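Local coordinates for hypothetical protein ybgI (Escherichia coli, Escherichia coli O157:H7, PDB 1NMO), which may take part in degrading radiation-damaged nucleotides, and forms a toroid-shaped homohexamer with a dinuclear metal site in each subunit, at residues Ile38-Thr43 / Ala225-Leu230; Gly122-Glu125 / Pro129-Glu132; Ser181-Gly186 / Arg204-His209; Thr218-Ile223 / Phe240-Asn245. All coordinates share one frame; numbering follows the deposited sequence.

In the fold
The chain's two mixed sheets divide the contacts. Interactions 1 and 4 belong to the five-stranded sheet and share helix 221-233; their centres are about 9 Å apart, they touch around T40, I223 and F240, and their segments alternate along the chain. Interaction 2 lies in the edge hairpin of the six-stranded sheet, interaction 3 among the helices beside it; their centres are about 14 Å apart and they meet through I124, W130 and F185. They follow one another in sequence, both nested inside the long loop that interaction 1 closes, and lie across the chain's centre from it. Interaction 4 holds E219, which bridges the two irons; interactions 1, 3 and 4 all have residues that reach a second subunit.

Interaction 1: residues Ile38-Thr43 / Ala225-Leu230; sequences IVTGVT and ALSEWL
T40 on strand 37-41 and S227 on helix 221-233 make this contact, hydroxyl to hydroxyl. At the start of the strand, I38 points its side chain at the helix but stays 5.2 Å from the nearest atom of the helical segment, too far for close packing; L6 of helix 3-13 touches both I38 and L230. V39 faces the other way, onto L55. T40 turns back to the helix, T40 CA lying 7.0 Å from S227 CA. Its OG1 sits between the backbone N and the carbonyl carbon (chi1 70°), which aims it across the gap, and T40 OG1 donates to S227 OG at 2.7 Å. The position of this OG1 is somewhat doubtful, because it is modelled very close to I223. The methyl CG2 of T40 flanks the same oxygen at 3.4 Å from S227 OG. S227 OG also bonds to the carbonyl O of I223, one turn earlier, so this buried hydroxyl would have two partners if the T40 position holds. The chain turns a corner at V42, which packs on H64 and R220, and T43 OG1 bonds to E197 of a second subunit. Strand 37-41 runs between parallel strands 59-62 and 237-240; helix 221-233 lies against this part of the sheet, V238 touching T40, S227 and L230 alike.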
loop_
_atom_site.group_PDB
_atom_site.type_symbol
_atom_site.label_atom_id
_atom_site.label_comp_id
_atom_site.label_asym_id
_atom_site.label_seq_id
_atom_site.Cartn_x
_atom_site.Cartn_y
_atom_site.Cartn_z
ATOM N N ILE A 38 -17.258 37.604 -5.585
ATOM C CA ILE A 38 -15.806 37.463 -5.509
ATOM C C ILE A 38 -15.315 36.107 -4.978
ATOM O O ILE A 38 -15.854 35.603 -3.963
ATOM C CB ILE A 38 -15.223 38.575 -4.604
ATOM C CG1 ILE A 38 -15.677 39.931 -5.073
ATOM C CG2 ILE A 38 -13.773 38.652 -4.719
ATOM C CD1 ILE A 38 -14.814 41.015 -4.454
ATOM N N VAL A 39 -14.327 35.527 -5.681
ATOM C CA VAL A 39 -13.690 34.284 -5.314
ATOM C C VAL A 39 -12.219 34.650 -4.905
ATOM O O VAL A 39 -11.534 35.445 -5.599
ATOM C CB VAL A 39 -13.707 33.263 -6.530
ATOM C CG1 VAL A 39 -12.505 32.263 -6.435
ATOM C CG2 VAL A 39 -15.062 32.535 -6.598
ATOM N N THR A 40 -11.768 34.089 -3.767
ATOM C CA THR A 40 -10.467 34.336 -3.227
ATOM C C THR A 40 -9.803 33.008 -2.908
ATOM O O THR A 40 -10.485 31.970 -2.772
ATOM C CB THR A 40 -10.575 35.162 -1.927
ATOM O OG1 THR A 40 -11.139 34.346 -0.877
ATOM C CG2 THR A 40 -11.456 36.403 -2.167
ATOM N N GLY A 41 -8.462 33.020 -2.826
ATOM C CA GLY A 41 -7.721 31.804 -2.513
ATOM C C GLY A 41 -6.296 32.187 -2.323
ATOM O O GLY A 41 -5.989 33.344 -2.544
ATOM N N VAL A 42 -5.415 31.260 -1.940
ATOM C CA VAL A 42 -3.986 31.622 -1.723
ATOM C C VAL A 42 -3.261 32.105 -3.042
ATOM O O VAL A 42 -2.542 33.107 -3.063
ATOM C CB VAL A 42 -3.277 30.350 -1.160
ATOM C CG1 VAL A 42 -1.760 30.569 -1.051
ATOM C CG2 VAL A 42 -3.893 29.953 0.214
ATOM N N THR A 43 -3.533 31.417 -4.157
ATOM C CA THR A 43 -2.826 31.647 -5.409
ATOM C C THR A 43 -3.704 31.615 -6.600
ATOM O O THR A 43 -4.593 30.780 -6.659
ATOM C CB THR A 43 -1.740 30.554 -5.539
ATOM O OG1 THR A 43 -0.872 30.685 -4.402
ATOM C CG2 THR A 43 -0.897 30.648 -6.864
ATOM N N ALA A 225 -9.026 35.542 6.223
ATOM C CA ALA A 225 -9.497 36.600 7.109
ATOM C C ALA A 225 -9.993 37.798 6.299
ATOM O O ALA A 225 -11.051 38.330 6.600
ATOM C CB ALA A 225 -8.387 37.043 8.071
ATOM N N LEU A 226 -9.267 38.188 5.250
ATOM C CA LEU A 226 -9.662 39.358 4.481
ATOM C C LEU A 226 -10.997 39.143 3.800
ATOM O O LEU A 226 -11.848 40.043 3.713
ATOM C CB LEU A 226 -8.529 39.707 3.477
ATOM C CG LEU A 226 -8.863 40.774 2.406
ATOM C CD1 LEU A 226 -8.931 42.163 3.054
ATOM C CD2 LEU A 226 -7.782 40.774 1.319
ATOM N N SER A 227 -11.231 37.920 3.352
ATOM C CA SER A 227 -12.509 37.610 2.652
ATOM C C SER A 227 -13.697 37.789 3.595
ATOM O O SER A 227 -14.764 38.226 3.158
ATOM C CB SER A 227 -12.512 36.165 2.113
ATOM O OG SER A 227 -11.410 35.954 1.253
ATOM N N GLU A 228 -13.507 37.457 4.888
ATOM C CA GLU A 228 -14.588 37.604 5.899
ATOM C C GLU A 228 -14.687 39.081 6.176
ATOM O O GLU A 228 -15.765 39.639 6.278
ATOM C CB GLU A 228 -14.212 36.867 7.182
ATOM C CG GLU A 228 -14.163 35.364 6.971
ATOM C CD GLU A 228 -13.407 34.616 8.082
ATOM O OE1 GLU A 228 -12.504 35.275 8.751
ATOM O OE2 GLU A 228 -13.713 33.371 8.256
ATOM N N TRP A 229 -13.553 39.745 6.267
ATOM C CA TRP A 229 -13.617 41.177 6.513
ATOM C C TRP A 229 -14.409 41.830 5.374
ATOM O O TRP A 229 -15.165 42.795 5.582
ATOM C CB TRP A 229 -12.215 41.796 6.503
ATOM C CG TRP A 229 -12.191 43.253 6.825
ATOM C CD1 TRP A 229 -12.194 43.824 8.086
ATOM C CD2 TRP A 229 -12.183 44.354 5.887
ATOM N NE1 TRP A 229 -12.182 45.227 7.976
ATOM C CE2 TRP A 229 -12.182 45.561 6.643
ATOM C CE3 TRP A 229 -12.188 44.437 4.482
ATOM C CZ2 TRP A 229 -12.178 46.830 6.032
ATOM C CZ3 TRP A 229 -12.192 45.710 3.860
ATOM C CH2 TRP A 229 -12.186 46.890 4.642
ATOM N N LEU A 230 -14.251 41.360 4.140
ATOM C CA LEU A 230 -15.034 42.051 3.101
ATOM C C LEU A 230 -16.518 41.686 3.264
ATOM O O LEU A 230 -17.375 42.517 3.094
ATOM C CB LEU A 230 -14.537 41.677 1.699
ATOM C CG LEU A 230 -13.191 42.246 1.264
ATOM C CD1 LEU A 230 -12.671 41.253 0.268
ATOM C CD2 LEU A 230 -13.340 43.671 0.564
#

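Interaction 2: residues Gly122-Glu125 / Pro129-Glu132; sequences GEIE and PWGE
W130 lays its indole against the backbone of G122, and these two residues bury the most surface in the contact. W130 CD1 is 3.6 Å from the carbonyl carbon of G122, and W130 NE1 is 3.7 Å from G122 CA; the peptide N of G122 lies over one face of the ring, toward its rim. With no side chain on G122, the ring can settle this close to the strand. A chi1 of 70° folds the indole of W130 back over the neighbouring strand. W130 N donates to G122 O at 3.1 Å. The two residues form an antiparallel hydrogen-bonded pair in the beta hairpin of strands 118-123 and 128-137, at one margin of the six-stranded sheet. Next to them E123 and P129 form a non-hydrogen-bonded pair in which the backbones come close, E123 CA lying 3.9 Å from P129 CA. P129 CA also makes a bent CA-H...O contact with G122 O, 3.4 Å away, while the proline ring packs on W170 of strand 165-170. Beyond the pair the regular ladder breaks in a classic beta bulge: I124 and E125 both face the residue before P129. I124 crosses W130 at about a right angle, I124 CG1 lying 3.8 Å from W130 CD1 in an oblique approach. F185 of helix 179-185 touches both of these side chains, its ring inclined by about 40° to the indole, and E125 OE2 is hydrogen-bonded to S181 OG on the same helix.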
loop_
_atom_site.group_PDB
_atom_site.type_symbol
_atom_site.label_atom_id
_atom_site.label_comp_id
_atom_site.label_asym_id
_atom_site.label_seq_id
_atom_site.Cartn_x
_atom_site.Cartn_y
_atom_site.Cartn_z
ATOM N N GLY A 122 5.617 41.210 20.115
ATOM C CA GLY A 122 6.452 42.183 19.424
ATOM C C GLY A 122 6.887 41.671 18.034
ATOM O O GLY A 122 6.281 40.773 17.425
ATOM N N GLU A 123 7.927 42.270 17.481
ATOM C CA GLU A 123 8.413 41.788 16.215
ATOM C C GLU A 123 9.909 41.876 16.287
ATOM O O GLU A 123 10.477 42.704 16.998
ATOM C CB GLU A 123 7.800 42.521 15.011
ATOM C CG GLU A 123 8.349 43.829 14.588
ATOM C CD GLU A 123 8.113 44.063 13.087
ATOM O OE1 GLU A 123 6.978 43.900 12.583
ATOM O OE2 GLU A 123 9.080 44.419 12.372
ATOM N N ILE A 124 10.555 40.922 15.667
ATOM C CA ILE A 124 11.994 40.859 15.645
ATOM C C ILE A 124 12.472 41.658 14.409
ATOM O O ILE A 124 13.509 42.321 14.429
ATOM C CB ILE A 124 12.418 39.362 15.485
ATOM C CG1 ILE A 124 11.941 38.529 16.672
ATOM C CG2 ILE A 124 13.910 39.255 15.331
ATOM C CD1 ILE A 124 12.434 37.071 16.597
ATOM N N GLU A 125 11.715 41.568 13.327
ATOM C CA GLU A 125 12.015 42.230 12.061
ATOM C C GLU A 125 10.657 42.359 11.390
ATOM O O GLU A 125 9.675 41.705 11.778
ATOM C CB GLU A 125 12.811 41.321 11.177
ATOM C CG GLU A 125 14.265 41.364 11.441
ATOM C CD GLU A 125 14.982 40.258 10.622
ATOM O OE1 GLU A 125 14.619 40.061 9.456
ATOM O OE2 GLU A 125 15.915 39.606 11.130
ATOM N N PRO A 129 7.249 38.210 13.539
ATOM C CA PRO A 129 6.749 38.516 14.886
ATOM C C PRO A 129 7.250 37.496 15.845
ATOM O O PRO A 129 7.770 36.454 15.401
ATOM C CB PRO A 129 5.243 38.426 14.723
ATOM C CG PRO A 129 5.117 37.415 13.596
ATOM C CD PRO A 129 6.147 37.904 12.622
ATOM N N TRP A 130 7.188 37.796 17.152
ATOM C CA TRP A 130 7.574 36.778 18.137
ATOM C C TRP A 130 6.541 36.840 19.255
ATOM O O TRP A 130 5.780 37.788 19.344
ATOM C CB TRP A 130 8.970 37.006 18.743
ATOM C CG TRP A 130 9.069 38.221 19.694
ATOM C CD1 TRP A 130 9.441 39.504 19.356
ATOM C CD2 TRP A 130 8.831 38.237 21.116
ATOM N NE1 TRP A 130 9.445 40.310 20.474
ATOM C CE2 TRP A 130 9.088 39.556 21.568
ATOM C CE3 TRP A 130 8.432 37.260 22.060
ATOM C CZ2 TRP A 130 8.973 39.929 22.927
ATOM C CZ3 TRP A 130 8.318 37.658 23.465
ATOM C CH2 TRP A 130 8.593 38.959 23.851
ATOM N N GLY A 131 6.483 35.812 20.070
ATOM C CA GLY A 131 5.562 35.834 21.194
ATOM C C GLY A 131 5.670 34.523 21.964
ATOM O O GLY A 131 6.711 33.833 21.865
ATOM N N GLU A 132 4.589 34.174 22.665
ATOM C CA GLU A 132 4.549 32.967 23.453
ATOM C C GLU A 132 3.284 32.141 23.377
ATOM O O GLU A 132 2.130 32.644 23.380
ATOM C CB GLU A 132 4.749 33.296 24.939
ATOM C CG GLU A 132 5.932 34.223 25.269
ATOM C CD GLU A 132 6.226 34.304 26.779
ATOM O OE1 GLU A 132 5.289 34.135 27.620
ATOM O OE2 GLU A 132 7.405 34.526 27.100
#

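Interaction 3: residues Ser181-Gly186 / Arg204-His209; sequences SAARFG and REQGLH
A183, near the end of helix 179-185, packs against Q206 and L208, where the chain leaves helix 197-205 to enter strand 209-212. That second helix is the connection of a beta-alpha-beta crossover between the parallel strands 189-192 and 209-212, so the contact joins it to the preceding helix along the chain. Packing comes first: the A183 methyl lies beside the extended side chain of Q206, with A183 CB 3.9 Å from Q206 CB. L208 approaches more loosely, L208 CD2 reaching to 4.4 Å from A183 CB. F190 of strand 189-192 touches both L208 and A182, tying the contact to the sheet. Polar interactions lie at its borders. E205 forms a salt bridge with R82 of a second subunit, whose M78 also packs on Q206. Backbone turns end both helices: G207 takes up positive phi directly after Q206, and G186 does the same after F185, while G186 N still bonds to A182 O at 3.1 Å.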
loop_
_atom_site.group_PDB
_atom_site.type_symbol
_atom_site.label_atom_id
_atom_site.label_comp_id
_atom_site.label_asym_id
_atom_site.label_seq_id
_atom_site.Cartn_x
_atom_site.Cartn_y
_atom_site.Cartn_z
ATOM N N SER A 181 18.176 35.056 12.320
ATOM C CA SER A 181 17.894 36.252 13.027
ATOM C C SER A 181 16.948 35.933 14.220
ATOM O O SER A 181 17.020 36.609 15.245
ATOM C CB SER A 181 17.319 37.279 12.067
ATOM O OG SER A 181 15.986 37.472 12.418
ATOM N N ALA A 182 16.081 34.922 14.137
ATOM C CA ALA A 182 15.234 34.627 15.313
ATOM C C ALA A 182 16.087 34.021 16.367
ATOM O O ALA A 182 15.885 34.285 17.504
ATOM C CB ALA A 182 14.117 33.673 14.977
ATOM N N ALA A 183 17.027 33.146 16.027
ATOM C CA ALA A 183 17.889 32.557 17.058
ATOM C C ALA A 183 18.660 33.647 17.889
ATOM O O ALA A 183 18.822 33.569 19.119
ATOM C CB ALA A 183 18.910 31.588 16.384
ATOM N N ARG A 184 19.210 34.622 17.179
ATOM C CA ARG A 184 19.943 35.706 17.789
ATOM C C ARG A 184 18.981 36.379 18.775
ATOM O O ARG A 184 19.317 36.561 19.926
ATOM C CB ARG A 184 20.347 36.695 16.706
ATOM C CG ARG A 184 21.740 37.273 16.814
ATOM C CD ARG A 184 22.503 36.822 15.607
ATOM N NE ARG A 184 21.877 37.346 14.374
ATOM C CZ ARG A 184 21.794 36.670 13.213
ATOM N NH1 ARG A 184 22.295 35.417 13.146
ATOM N NH2 ARG A 184 21.249 37.242 12.112
ATOM N N PHE A 185 17.767 36.702 18.339
ATOM C CA PHE A 185 16.791 37.347 19.211
ATOM C C PHE A 185 16.555 36.558 20.495
ATOM O O PHE A 185 16.506 37.144 21.598
ATOM C CB PHE A 185 15.487 37.540 18.462
ATOM C CG PHE A 185 14.474 38.315 19.232
ATOM C CD1 PHE A 185 14.522 39.709 19.252
ATOM C CD2 PHE A 185 13.546 37.653 19.998
ATOM C CE1 PHE A 185 13.648 40.442 20.051
ATOM C CE2 PHE A 185 12.668 38.338 20.799
ATOM C CZ PHE A 185 12.710 39.749 20.839
ATOM N N GLY A 186 16.442 35.228 20.360
ATOM C CA GLY A 186 16.237 34.324 21.488
ATOM C C GLY A 186 14.836 33.737 21.480
ATOM O O GLY A 186 13.853 34.346 21.957
ATOM N N ARG A 204 19.619 22.976 14.488
ATOM C CA ARG A 204 20.499 22.153 15.287
ATOM C C ARG A 204 21.605 22.919 16.056
ATOM O O ARG A 204 21.769 22.719 17.253
ATOM C CB ARG A 204 21.177 21.082 14.396
ATOM C CG ARG A 204 20.281 19.914 14.001
ATOM C CD ARG A 204 21.000 19.003 12.907
ATOM N NE ARG A 204 20.121 17.898 12.454
ATOM C CZ ARG A 204 20.452 17.079 11.445
ATOM N NH1 ARG A 204 21.621 17.258 10.810
ATOM N NH2 ARG A 204 19.652 16.046 11.079
ATOM N N GLU A 205 22.351 23.766 15.349
ATOM C CA GLU A 205 23.482 24.472 15.927
ATOM C C GLU A 205 23.177 25.620 16.862
ATOM O O GLU A 205 24.044 26.062 17.635
ATOM C CB GLU A 205 24.416 24.898 14.799
ATOM C CG GLU A 205 25.209 23.661 14.257
ATOM C CD GLU A 205 26.070 24.009 13.001
ATOM O OE1 GLU A 205 26.749 25.068 12.957
ATOM O OE2 GLU A 205 26.062 23.238 12.017
ATOM N N GLN A 206 21.937 26.092 16.818
ATOM C CA GLN A 206 21.528 27.173 17.709
ATOM C C GLN A 206 20.514 26.682 18.740
ATOM O O GLN A 206 19.986 27.486 19.496
ATOM C CB GLN A 206 21.024 28.401 16.911
ATOM C CG GLN A 206 22.186 29.135 16.166
ATOM C CD GLN A 206 21.726 30.107 15.009
ATOM O OE1 GLN A 206 20.685 29.890 14.345
ATOM N NE2 GLN A 206 22.537 31.139 14.732
ATOM N N GLY A 207 20.249 25.370 18.795
ATOM C CA GLY A 207 19.328 24.862 19.820
ATOM C C GLY A 207 17.839 25.267 19.849
ATOM O O GLY A 207 17.232 25.474 20.912
ATOM N N LEU A 208 17.189 25.396 18.691
ATOM C CA LEU A 208 15.771 25.703 18.755
ATOM C C LEU A 208 14.991 24.664 17.937
ATOM O O LEU A 208 15.551 23.963 17.101
ATOM C CB LEU A 208 15.468 27.111 18.279
ATOM C CG LEU A 208 15.833 27.410 16.841
ATOM C CD1 LEU A 208 15.253 28.766 16.388
ATOM C CD2 LEU A 208 17.296 27.478 16.765
ATOM N N HIS A 209 13.715 24.528 18.280
ATOM C CA HIS A 209 12.816 23.640 17.618
ATOM C C HIS A 209 12.455 24.336 16.325
ATOM O O HIS A 209 12.092 25.520 16.364
ATOM C CB HIS A 209 11.532 23.472 18.446
ATOM C CG HIS A 209 11.701 22.608 19.654
ATOM N ND1 HIS A 209 11.821 21.235 19.572
ATOM C CD2 HIS A 209 11.838 22.928 20.971
ATOM C CE1 HIS A 209 12.039 20.737 20.786
ATOM N NE2 HIS A 209 12.053 21.744 21.651
#

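Interaction 4: residues Thr218-Ile223 / Phe240-Asn245; sequences TERGGI and FIDIPN. With FE (Fe (III) ion), chain H; FE (Fe (III) ion), chain G.
R220 and I223 approach the end of strand 237-240 and the chain beyond it at two points, with R220 CA 7.3 Å from D242 CA and I223 CA 7.6 Å from F240 CA. The first segment leads into helix 221-233 and carries the bridging glutamate of the dinuclear iron site; the second runs from the last residue of strand 237-240, in the five-stranded sheet, into an irregular loop. The apolar part centres on F240, whose side chain points at the helix start. I223 meets the ring obliquely with two methyls, I223 CD1 lying 3.5 Å from F240 CD1 and CG2 3.8 Å from F240 CE1, while R220 CB borders the far end at CZ. Further along, R220 bends at chi3 (-70°), which swings its guanidinium round to D242. There R220 NH1 makes a salt bridge to D242 OD2, nearly straight at 172° but weak at 3.3 Å. The oxygen lies at the guanidinium edge, near its plane, though the carboxylate itself is turned 67° from that plane. Both groups have stronger partners: R220 NH2 bonds to the carbonyl oxygens of A217 and L150, and D242 OD1 to H216 NE2. The guanidinium is therefore held through both NH1 and NH2. E219, directly before R220, reaches the other way with an extended chain and joins the metals through both carboxylate oxygens. E219 OE1 binds, at 2.3 Å, the iron also held by H64 and H215. E219 OE2, hydrogen-bonded to T172 OG1 as well, lies 2.3 Å from the iron that H63, D101 and a water also bind.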
loop_
_atom_site.group_PDB
_atom_site.type_symbol
_atom_site.label_atom_id
_atom_site.label_comp_id
_atom_site.label_asym_id
_atom_site.label_seq_id
_atom_site.Cartn_x
_atom_site.Cartn_y
_atom_site.Cartn_z
ATOM N N THR A 218 0.231 27.430 5.667
ATOM C CA THR A 218 0.349 28.592 6.512
ATOM C C THR A 218 -0.135 29.929 5.941
ATOM O O THR A 218 -0.203 30.951 6.701
ATOM C CB THR A 218 1.810 28.745 7.020
ATOM O OG1 THR A 218 2.708 28.935 5.894
ATOM C CG2 THR A 218 2.236 27.423 7.815
ATOM N N GLU A 219 -0.546 29.941 4.657
ATOM C CA GLU A 219 -0.987 31.192 4.046
ATOM C C GLU A 219 -2.426 31.159 3.534
ATOM O O GLU A 219 -2.789 31.722 2.458
ATOM C CB GLU A 219 0.017 31.651 2.969
ATOM C CG GLU A 219 1.359 31.908 3.669
ATOM C CD GLU A 219 2.299 32.707 2.834
ATOM O OE1 GLU A 219 2.108 32.687 1.574
ATOM O OE2 GLU A 219 3.217 33.339 3.419
ATOM N N ARG A 220 -3.231 30.426 4.305
ATOM C CA ARG A 220 -4.630 30.432 4.044
ATOM C C ARG A 220 -5.153 31.491 5.071
ATOM O O ARG A 220 -6.099 32.220 4.794
ATOM C CB ARG A 220 -5.214 29.078 4.360
ATOM C CG ARG A 220 -4.921 28.027 3.358
ATOM C CD ARG A 220 -5.418 26.712 3.941
ATOM N NE ARG A 220 -4.556 26.303 5.076
ATOM C CZ ARG A 220 -4.664 25.132 5.704
ATOM N NH1 ARG A 220 -5.593 24.253 5.336
ATOM N NH2 ARG A 220 -3.827 24.835 6.675
ATOM N N GLY A 221 -4.506 31.623 6.232
ATOM C CA GLY A 221 -5.097 32.548 7.209
ATOM C C GLY A 221 -5.514 33.939 6.749
ATOM O O GLY A 221 -6.660 34.339 6.949
ATOM N N GLY A 222 -4.570 34.670 6.147
ATOM C CA GLY A 222 -4.766 36.051 5.674
ATOM C C GLY A 222 -5.840 36.314 4.643
ATOM O O GLY A 222 -6.744 37.136 4.843
ATOM N N ILE A 223 -5.748 35.626 3.518
ATOM C CA ILE A 223 -6.742 35.841 2.467
ATOM C C ILE A 223 -8.119 35.401 2.971
ATOM O O ILE A 223 -9.158 35.963 2.586
ATOM C CB ILE A 223 -6.298 35.086 1.170
ATOM C CG1 ILE A 223 -7.189 35.432 0.021
ATOM C CG2 ILE A 223 -6.252 33.604 1.430
ATOM C CD1 ILE A 223 -8.456 34.622 0.129
ATOM N N PHE A 240 -14.116 32.368 -0.069
ATOM C CA PHE A 240 -12.735 31.861 -0.024
ATOM C C PHE A 240 -12.660 30.365 -0.379
ATOM O O PHE A 240 -13.313 29.553 0.288
ATOM C CB PHE A 240 -12.153 32.032 1.372
ATOM C CG PHE A 240 -10.873 31.265 1.599
ATOM C CD1 PHE A 240 -9.785 31.445 0.768
ATOM C CD2 PHE A 240 -10.766 30.333 2.634
ATOM C CE1 PHE A 240 -8.615 30.704 0.953
ATOM C CE2 PHE A 240 -9.573 29.595 2.804
ATOM C CZ PHE A 240 -8.516 29.780 1.963
ATOM N N ILE A 241 -11.891 30.004 -1.419
ATOM C CA ILE A 241 -11.720 28.592 -1.827
ATOM C C ILE A 241 -10.312 28.077 -1.517
ATOM O O ILE A 241 -9.319 28.657 -2.016
ATOM C CB ILE A 241 -11.957 28.421 -3.331
ATOM C CG1 ILE A 241 -13.350 28.925 -3.649
ATOM C CG2 ILE A 241 -11.904 26.912 -3.725
ATOM C CD1 ILE A 241 -13.839 28.514 -5.042
ATOM N N ASP A 242 -10.202 27.039 -0.681
ATOM C CA ASP A 242 -8.912 26.446 -0.330
ATOM C C ASP A 242 -8.580 25.282 -1.325
ATOM O O ASP A 242 -9.099 24.188 -1.187
ATOM C CB ASP A 242 -8.977 25.903 1.108
ATOM C CG ASP A 242 -7.652 25.185 1.560
ATOM O OD1 ASP A 242 -6.662 25.148 0.789
ATOM O OD2 ASP A 242 -7.605 24.657 2.710
ATOM N N ILE A 243 -7.735 25.503 -2.338
ATOM C CA ILE A 243 -7.360 24.392 -3.232
ATOM C C ILE A 243 -6.015 23.978 -2.725
ATOM O O ILE A 243 -5.050 24.706 -2.822
ATOM C CB ILE A 243 -7.289 24.842 -4.599
ATOM C CG1 ILE A 243 -8.610 25.667 -4.805
ATOM C CG2 ILE A 243 -6.964 23.571 -5.582
ATOM C CD1 ILE A 243 -9.075 25.973 -6.274
ATOM N N PRO A 244 -5.964 22.761 -2.145
ATOM C CA PRO A 244 -4.837 22.099 -1.542
ATOM C C PRO A 244 -3.602 22.038 -2.394
ATOM O O PRO A 244 -3.655 21.672 -3.583
ATOM C CB PRO A 244 -5.416 20.725 -1.172
ATOM C CG PRO A 244 -6.873 21.082 -0.816
ATOM C CD PRO A 244 -7.160 21.896 -2.093
ATOM N N ASN A 245 -2.492 22.391 -1.773
ATOM C CA ASN A 245 -1.175 22.406 -2.389
ATOM C C ASN A 245 -0.315 21.776 -1.249
ATOM O O ASN A 245 -0.403 22.228 -0.081
ATOM C CB ASN A 245 -0.806 23.867 -2.698
ATOM C CG ASN A 245 0.615 24.016 -3.299
ATOM O OD1 ASN A 245 1.515 23.171 -3.029
ATOM N ND2 ASN A 245 0.840 25.101 -4.078
HETATM FE FE FE H . 3.693 35.239 2.238
HETATM FE FE FE G . 3.772 32.982 0.020
HETATM O O HOH W 1 5.695 35.295 3.511
#